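PDB 5UU6: NADPH-flavin oxidoreductase from Vibrio parahaemolyticus serotype O3:K6, which binds FMN and probably catalyses the NADPH-dependent reduction of flavins and nitro compounds, as a dimeric member of the nitroreductase family. Local coordinates for residues A[98-101]-A[102-105]. Sequence-based numbering, arbitrary orientation.
Sequences ADFT and ELML
Leu103 and Leu105 turn their backbone N-H groups back to the carbonyls of Phe100 and Thr101, where the chain passes from a loop into helix 101-124. Leu103 N gives a hydrogen bond to Phe100 O at 2.9 Å. It is bent, with an N-H...O angle of 145°. Leu105 N binds Thr101 O, also at 2.9 Å. This bond spans four residues, as in an alpha-helix, and is straighter, at 167°. Phe100 still has an extended backbone, whereas the residues from Glu102 onward are helical.

The side-chain contact is apolar and local. Leu103 has CG anti to its own carbonyl carbon (chi1 -59°), and its CD1 branch reaches back to the loop. Leu103 CD1 lies 3.8 Å from Ala98 CA. Leu103 CD1 is also 4.0 Å from Phe100 CB. It meets the Phe100 ring at the edge, near the ring plane, and not over a face. The ring itself runs away from the helix.

Helix 101-124 belongs to the FMN-dependent nitroreductase fold. Its first turn is buried here partly by the second subunit, where Met104 packs on Leu105 of that subunit, and the side chain of Leu105 comes within about 7 Å of a bound FMN.

The CB atoms of Met104 and Leu105 each lie 3.6 Å from Thr101 O. The Thr101 hydroxyl hydrogen-bonds to Lys243 O, tying the helix start to the chain's C-terminal end. Glu102 bends at chi2, and its carboxylate points away from residues 98-101, into the dimer interface. There OE1 forms salt bridges with Arg228 and Arg136 of the second subunit, two positive charges that would probably favour its ionised form.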
loop_
_atom_site.group_PDB
_atom_site.type_symbol
_atom_site.label_atom_id
_atom_site.label_comp_id
_atom_site.label_asym_id
_atom_site.label_seq_id
_atom_site.Cartn_x
_atom_site.Cartn_y
_atom_site.Cartn_z
ATOM N N ALA A 98 -14.940 -7.419 -12.146
ATOM C CA ALA A 98 -14.267 -6.640 -11.119
ATOM C C ALA A 98 -14.632 -7.056 -9.699
ATOM O O ALA A 98 -14.159 -6.425 -8.743
ATOM C CB ALA A 98 -14.580 -5.149 -11.300
ATOM N N ASP A 99 -15.436 -8.111 -9.526
ATOM C CA ASP A 99 -15.963 -8.459 -8.215
ATOM C C ASP A 99 -15.157 -9.536 -7.477
ATOM O O ASP A 99 -15.577 -9.972 -6.401
ATOM C CB ASP A 99 -17.439 -8.875 -8.327
ATOM C CG ASP A 99 -17.704 -9.908 -9.424
ATOM O OD1 ASP A 99 -16.843 -10.157 -10.289
ATOM O OD2 ASP A 99 -18.812 -10.478 -9.411
ATOM N N PHE A 100 -13.983 -9.912 -7.964
ATOM C CA PHE A 100 -13.144 -10.861 -7.237
ATOM C C PHE A 100 -12.414 -10.196 -6.068
ATOM O O PHE A 100 -11.893 -9.085 -6.199
ATOM C CB PHE A 100 -12.147 -11.487 -8.210
ATOM C CG PHE A 100 -12.796 -12.460 -9.144
ATOM C CD1 PHE A 100 -13.121 -13.743 -8.686
ATOM C CD2 PHE A 100 -13.162 -12.080 -10.436
ATOM C CE1 PHE A 100 -13.760 -14.664 -9.496
ATOM C CE2 PHE A 100 -13.839 -13.001 -11.264
ATOM C CZ PHE A 100 -14.127 -14.312 -10.789
ATOM N N THR A 101 -12.332 -10.908 -4.934
ATOM C CA THR A 101 -11.588 -10.394 -3.763
ATOM C C THR A 101 -10.119 -10.075 -4.084
ATOM O O THR A 101 -9.552 -9.095 -3.561
ATOM C CB THR A 101 -11.645 -11.411 -2.609
ATOM O OG1 THR A 101 -13.011 -11.555 -2.166
ATOM C CG2 THR A 101 -10.817 -10.909 -1.432
ATOM N N GLU A 102 -9.481 -10.914 -4.907
ATOM C CA GLU A 102 -8.148 -10.690 -5.478
ATOM C C GLU A 102 -7.986 -9.241 -5.930
ATOM O O GLU A 102 -6.934 -8.626 -5.716
ATOM C CB GLU A 102 -7.945 -11.666 -6.658
ATOM C CG GLU A 102 -6.757 -11.434 -7.629
ATOM C CD GLU A 102 -5.365 -11.467 -6.970
ATOM O OE1 GLU A 102 -4.365 -11.280 -7.695
ATOM O OE2 GLU A 102 -5.258 -11.716 -5.752
ATOM N N LEU A 103 -9.026 -8.676 -6.543
ATOM C CA LEU A 103 -8.879 -7.331 -7.114
ATOM C C LEU A 103 -9.039 -6.218 -6.085
ATOM O O LEU A 103 -8.468 -5.135 -6.260
ATOM C CB LEU A 103 -9.867 -7.132 -8.255
ATOM C CG LEU A 103 -9.685 -8.170 -9.395
ATOM C CD1 LEU A 103 -10.934 -8.250 -10.254
ATOM C CD2 LEU A 103 -8.430 -7.885 -10.255
HETATM N N MSE A 104 -9.788 -6.451 -5.013
HETATM C CA MSE A 104 -9.828 -5.490 -3.948
HETATM C C MSE A 104 -8.463 -5.503 -3.275
HETATM O O MSE A 104 -7.918 -4.474 -2.905
HETATM C CB MSE A 104 -10.949 -5.805 -2.960
HETATM C CG MSE A 104 -11.110 -4.705 -1.936
HETATM SE SE MSE A 104 -10.017 -5.195 -0.361
HETATM C CE MSE A 104 -11.553 -6.166 0.403
ATOM N N LEU A 105 -7.909 -6.700 -3.127
ATOM C CA LEU A 105 -6.582 -6.838 -2.551
ATOM C C LEU A 105 -5.542 -6.044 -3.357
ATOM O O LEU A 105 -4.814 -5.239 -2.794
ATOM C CB LEU A 105 -6.218 -8.314 -2.485
ATOM C CG LEU A 105 -5.041 -8.742 -1.626
ATOM C CD1 LEU A 105 -5.215 -10.247 -1.342
ATOM C CD2 LEU A 105 -3.675 -8.432 -2.317
#